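Local coordinates for protein 3-phytase (Klebsiella pneumoniae, PDB 2WNH) that probably removes phosphate groups from phytate (inositol hexakisphosphate), as a 3-phytase of the histidine acid phosphatase family, at residues Trp14-Val19 with Glu324-Ala329; Glu333-Val338 with Leu378-Ala383. The protein carries 3 engineered substitutions. One frame throughout, in Å; residues are numbered along the deposited sequence. Where two conformers were deposited one is given.

Strand 14-24 leaves the N terminus and enters the large mixed sheet. About 300 residues later, strand 320-328 returns to run antiparallel beside it. Interaction 1 closes this very long loop, which carries most of the helices. A short connection then leads into strand 334-342, the other neighbour of strand 320-328. Interaction 2 closes a second, much shorter loop of 39 residues, where strand 376-380 pairs with strand 334-342 and passes into helix 381-388. The two contacts follow in series, neither nested nor crossed. They meet through the backbone of W326 and Y335, the E17-R334 salt bridge and W14 packing on L378. Together they tie four strands into one sheet.

Interaction 1. Residues Trp14-Val19 with Glu324-Ala329; sequences WQLEKV and ERWRDA
Q15 OE1 is gripped by two nitrogens of R327, NE at 2.9 Å and NH2 at 3.0 Å. Both bonds run in the guanidinium plane, so the arginine meets the oxygen side-on. The Q15 amide is turned 49° against that plane. Its NE2 binds R12 O of the second subunit, where D13 also pairs with R327 NH2. E17 OE1 covers one face of the R327 guanidinium, 3.4 Å from CZ. This salt bridge rests on charge, as no N-H of R327 points at OE1; R325 NH2 does, weakly, at 3.3 Å. E17 OE2 is met from above the carboxylate plane by R325 NE at 3.0 Å, and R334 NE is its second partner. A bend about CG-CD of R325 (chi3 80°) turns NE to this oxygen.

E17 and K18 both face R325, a classic beta bulge in the antiparallel pairing of strands 14-24 and 320-328. E17 N bonds R325 O at 2.8 Å; K18 N reaches the same oxygen only weakly. One water accepts from K18 NZ, also bound to G273 O, and from R325 NH1, also bound to V274 O.

On the other face, L16 CB sits over the six-membered ring of W326, 3.7 Å from its centroid, with CD1 nearer the rim. In the ring plane, W326 NE1 donates to E324 OE1 at 2.9 Å. OE1 also pairs with R337, and OE2 bonds Y75 OH and Y339 OH.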
# COMPACT_ATOMS: atom_id res chain seq x y z
N TRP B 14 -3.90 30.99 -2.85
CA TRP B 14 -5.31 30.67 -3.04
C TRP B 14 -5.66 29.47 -2.20
O TRP B 14 -4.91 28.50 -2.19
CB TRP B 14 -5.63 30.36 -4.52
CG TRP B 14 -5.56 31.58 -5.37
CD1 TRP B 14 -4.60 31.87 -6.31
CD2 TRP B 14 -6.45 32.70 -5.33
NE1 TRP B 14 -4.87 33.10 -6.87
CE2 TRP B 14 -5.99 33.64 -6.29
CE3 TRP B 14 -7.60 33.01 -4.59
CZ2 TRP B 14 -6.64 34.86 -6.52
CZ3 TRP B 14 -8.25 34.22 -4.82
CH2 TRP B 14 -7.76 35.12 -5.78
N GLN B 15 -6.78 29.54 -1.50
CA GLN B 15 -7.19 28.48 -0.59
C GLN B 15 -8.62 28.01 -0.91
O GLN B 15 -9.53 28.81 -0.97
CB GLN B 15 -7.15 29.03 0.84
CG GLN B 15 -7.74 28.14 1.88
CD GLN B 15 -7.84 28.87 3.21
OE1 GLN B 15 -8.71 29.73 3.40
NE2 GLN B 15 -6.93 28.55 4.12
N LEU B 16 -8.80 26.70 -1.11
CA LEU B 16 -10.14 26.18 -1.38
C LEU B 16 -10.91 25.97 -0.08
O LEU B 16 -10.42 25.26 0.83
CB LEU B 16 -10.05 24.86 -2.14
CG LEU B 16 -11.36 24.11 -2.46
CD1 LEU B 16 -12.23 24.98 -3.38
CD2 LEU B 16 -11.02 22.81 -3.15
N GLU B 17 -12.08 26.60 0.03
CA GLU B 17 -12.92 26.48 1.24
C GLU B 17 -14.06 25.49 1.17
O GLU B 17 -14.47 24.93 2.20
CB GLU B 17 -13.56 27.82 1.60
CG GLU B 17 -12.59 28.95 1.85
CD GLU B 17 -13.32 30.15 2.38
OE1 GLU B 17 -13.56 30.24 3.59
OE2 GLU B 17 -13.68 31.02 1.56
N LYS B 18 -14.67 25.33 -0.01
CA LYS B 18 -15.94 24.61 -0.09
C LYS B 18 -16.17 24.17 -1.52
O LYS B 18 -15.91 24.93 -2.45
CB LYS B 18 -17.10 25.51 0.37
CG LYS B 18 -18.52 24.89 0.30
CD LYS B 18 -18.62 23.63 1.10
CE LYS B 18 -20.06 23.10 1.17
NZ LYS B 18 -20.93 23.92 2.09
N VAL B 19 -16.64 22.94 -1.67
CA VAL B 19 -17.08 22.41 -2.96
C VAL B 19 -18.56 22.04 -2.88
O VAL B 19 -19.01 21.39 -1.93
CB VAL B 19 -16.27 21.12 -3.34
CG1 VAL B 19 -16.77 20.56 -4.68
CG2 VAL B 19 -14.75 21.39 -3.43
N GLU B 324 -17.05 26.01 -6.61
CA GLU B 324 -16.01 26.06 -5.58
C GLU B 324 -15.86 27.46 -5.00
O GLU B 324 -15.67 28.41 -5.75
CB GLU B 324 -14.65 25.64 -6.17
CG GLU B 324 -14.52 24.13 -6.48
CD GLU B 324 -13.25 23.78 -7.28
OE1 GLU B 324 -12.49 24.70 -7.70
OE2 GLU B 324 -13.01 22.57 -7.51
N ARG B 325 -15.89 27.58 -3.68
CA ARG B 325 -15.54 28.85 -3.01
C ARG B 325 -14.07 28.84 -2.64
O ARG B 325 -13.62 27.95 -1.92
CB ARG B 325 -16.38 29.08 -1.75
CG ARG B 325 -16.21 30.51 -1.21
CD ARG B 325 -17.07 30.75 -0.01
NE ARG B 325 -16.52 30.22 1.23
CZ ARG B 325 -17.09 29.26 1.96
NH1 ARG B 325 -18.22 28.68 1.57
NH2 ARG B 325 -16.51 28.87 3.10
N TRP B 326 -13.35 29.84 -3.15
CA TRP B 326 -11.93 30.05 -2.92
C TRP B 326 -11.71 31.34 -2.15
O TRP B 326 -12.51 32.26 -2.21
CB TRP B 326 -11.18 30.15 -4.24
CG TRP B 326 -11.06 28.83 -4.97
CD1 TRP B 326 -12.00 28.24 -5.80
CD2 TRP B 326 -9.94 27.93 -4.94
NE1 TRP B 326 -11.52 27.05 -6.28
CE2 TRP B 326 -10.26 26.83 -5.78
CE3 TRP B 326 -8.69 27.95 -4.29
CZ2 TRP B 326 -9.37 25.75 -5.98
CZ3 TRP B 326 -7.80 26.88 -4.50
CH2 TRP B 326 -8.15 25.79 -5.34
N ARG B 327 -10.58 31.40 -1.46
CA ARG B 327 -10.23 32.60 -0.70
C ARG B 327 -8.81 32.99 -1.06
O ARG B 327 -7.91 32.13 -1.15
CB ARG B 327 -10.35 32.30 0.79
CG ARG B 327 -10.00 33.46 1.67
CD ARG B 327 -10.77 33.33 2.96
NE ARG B 327 -10.36 32.15 3.72
CZ ARG B 327 -10.87 31.83 4.91
NH1 ARG B 327 -11.80 32.61 5.45
NH2 ARG B 327 -10.46 30.74 5.55
N ASP B 328 -8.63 34.29 -1.28
CA ASP B 328 -7.32 34.89 -1.39
C ASP B 328 -6.71 34.98 0.02
O ASP B 328 -7.16 35.79 0.83
CB ASP B 328 -7.48 36.29 -2.01
CG ASP B 328 -6.15 37.03 -2.18
OD1 ASP B 328 -5.08 36.48 -1.84
OD2 ASP B 328 -6.19 38.17 -2.66
N ALA B 329 -5.69 34.17 0.32
CA ALA B 329 -5.17 34.07 1.71
C ALA B 329 -4.39 35.31 2.12
O ALA B 329 -4.05 35.48 3.30
CB ALA B 329 -4.33 32.80 1.93
O HOH W 1 -20.25 26.70 2.81

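Interaction 2. Residues Glu333-Val338 with Leu378-Ala383; sequences ERYLRV and LCPFQA
Strand 376-380 turns into helix 381-388 while still paired with strand 334-342, and P380 holds the N-cap position at the junction. Just before it, L336 and C379 form an antiparallel hydrogen-bonded pair. L336 N donates to C379 O at 2.7 Å, and C379 N returns a bond to L336 O at 2.8 Å. The link to strand 334-342 carries on past the proline. F381 N donates to R334 O at 3.1 Å. Thus the first residue of the helix still finds its acceptor on the neighbouring strand.

Y335 lies against the turning chain. Its CB touches L378 CB at 3.8 Å, and the two side chains cross at about a right angle. With CG beside the backbone N (chi1 -72°), the ring runs obliquely along the C379-P380 peptide. CD2 comes within 3.5 Å of P380 N, and CE2 reaches the proline ring at CG. The Y335 ring also packs edge-to-face with W14. Further along, L378 CD1 rests on R337 CB at 3.8 Å. The R337 guanidinium leads away to E364 and E324.

F381 points back toward strand 334-342. CG stands opposite the backbone N (chi1 -175°), and the ring presents an edge to Y335 O, with CD1 at 3.8 Å. L336 CD1 approaches CE1 of this ring at 4.0 Å. V274 packs on both L336 and F381, while A384 and L388 of the helix also touch L336. C379 is further tied by its disulfide to C370. Together these contacts make a strand-to-helix junction with a proline at the N-cap, on the antiparallel part of the sheet in this histidine phosphatase fold.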
# COMPACT_ATOMS: atom_id res chain seq x y z
N GLU B 333 -10.39 37.80 0.84
CA GLU B 333 -11.43 38.03 -0.18
C GLU B 333 -11.87 36.73 -0.86
O GLU B 333 -11.02 35.93 -1.25
CB GLU B 333 -10.93 39.01 -1.25
CG GLU B 333 -12.03 39.69 -2.09
CD GLU B 333 -12.95 40.61 -1.28
OE1 GLU B 333 -12.45 41.38 -0.41
OE2 GLU B 333 -14.17 40.58 -1.52
N ARG B 334 -13.19 36.55 -1.04
CA ARG B 334 -13.73 35.30 -1.57
C ARG B 334 -14.12 35.39 -3.05
O ARG B 334 -14.53 36.45 -3.56
CB ARG B 334 -14.91 34.84 -0.72
CG ARG B 334 -14.44 34.32 0.63
CD ARG B 334 -15.58 34.17 1.59
NE ARG B 334 -15.22 33.21 2.63
CZ ARG B 334 -15.68 33.25 3.88
NH1 ARG B 334 -16.49 34.24 4.27
NH2 ARG B 334 -15.32 32.31 4.75
N TYR B 335 -13.94 34.25 -3.72
CA TYR B 335 -14.16 34.08 -5.14
C TYR B 335 -14.92 32.78 -5.38
O TYR B 335 -14.90 31.90 -4.55
CB TYR B 335 -12.82 33.99 -5.87
CG TYR B 335 -12.09 35.30 -5.91
CD1 TYR B 335 -11.38 35.76 -4.80
CD2 TYR B 335 -12.12 36.09 -7.08
CE1 TYR B 335 -10.70 36.99 -4.83
CE2 TYR B 335 -11.44 37.31 -7.12
CZ TYR B 335 -10.74 37.75 -5.99
OH TYR B 335 -10.07 38.95 -6.01
N LEU B 336 -15.57 32.69 -6.53
CA LEU B 336 -16.26 31.49 -6.94
C LEU B 336 -15.64 30.98 -8.24
O LEU B 336 -15.28 31.77 -9.11
CB LEU B 336 -17.75 31.81 -7.14
CG LEU B 336 -18.69 30.64 -7.39
CD1 LEU B 336 -18.81 29.78 -6.13
CD2 LEU B 336 -20.06 31.13 -7.86
N ARG B 337 -15.49 29.66 -8.33
CA ARG B 337 -15.14 28.98 -9.58
C ARG B 337 -16.30 28.06 -9.94
O ARG B 337 -16.86 27.39 -9.07
CB ARG B 337 -13.85 28.16 -9.37
CG ARG B 337 -13.44 27.37 -10.58
CD ARG B 337 -12.09 26.75 -10.36
NE ARG B 337 -11.69 25.99 -11.52
CZ ARG B 337 -11.25 24.74 -11.48
NH1 ARG B 337 -11.17 24.09 -10.32
NH2 ARG B 337 -10.90 24.14 -12.61
N VAL B 338 -16.67 28.05 -11.23
CA VAL B 338 -17.85 27.31 -11.67
C VAL B 338 -17.44 26.55 -12.92
O VAL B 338 -16.90 27.14 -13.86
CB VAL B 338 -19.01 28.28 -12.02
CG1 VAL B 338 -20.20 27.51 -12.52
CG2 VAL B 338 -19.37 29.11 -10.82
N LEU B 378 -11.31 32.31 -11.35
CA LEU B 378 -11.93 32.73 -10.11
C LEU B 378 -12.67 34.06 -10.29
O LEU B 378 -12.13 35.01 -10.85
CB LEU B 378 -10.88 32.85 -8.99
CG LEU B 378 -10.61 31.60 -8.12
CD1 LEU B 378 -10.68 30.25 -8.81
CD2 LEU B 378 -9.29 31.75 -7.34
N CYS B 379 -13.92 34.08 -9.82
CA CYS B 379 -14.84 35.21 -10.03
C CYS B 379 -15.22 35.83 -8.68
O CYS B 379 -15.61 35.11 -7.76
CB CYS B 379 -16.09 34.68 -10.76
SG CYS B 379 -15.67 33.92 -12.36
N PRO B 380 -15.13 37.17 -8.55
CA PRO B 380 -15.56 37.78 -7.28
C PRO B 380 -16.88 37.19 -6.80
O PRO B 380 -17.87 37.15 -7.55
CB PRO B 380 -15.66 39.27 -7.64
CG PRO B 380 -14.55 39.44 -8.63
CD PRO B 380 -14.63 38.20 -9.49
N PHE B 381 -16.89 36.75 -5.55
CA PHE B 381 -17.91 35.82 -5.06
C PHE B 381 -19.34 36.37 -5.15
O PHE B 381 -20.20 35.72 -5.75
CB PHE B 381 -17.59 35.37 -3.61
CG PHE B 381 -18.54 34.33 -3.08
CD1 PHE B 381 -18.31 32.97 -3.33
CD2 PHE B 381 -19.66 34.70 -2.32
CE1 PHE B 381 -19.20 31.99 -2.84
CE2 PHE B 381 -20.54 33.74 -1.82
CZ PHE B 381 -20.32 32.38 -2.09
N GLN B 382 -19.61 37.55 -4.56
CA GLN B 382 -21.01 38.06 -4.54
C GLN B 382 -21.58 38.34 -5.93
O GLN B 382 -22.72 37.99 -6.24
CB GLN B 382 -21.15 39.31 -3.67
CG GLN B 382 -22.62 39.68 -3.42
CD GLN B 382 -23.46 38.47 -3.03
OE1 GLN B 382 -23.18 37.80 -2.02
NE2 GLN B 382 -24.49 38.17 -3.83
N ALA B 383 -20.78 39.00 -6.77
CA ALA B 383 -21.17 39.27 -8.15
C ALA B 383 -21.44 37.99 -8.94
O ALA B 383 -22.29 37.98 -9.84
CB ALA B 383 -20.08 40.10 -8.86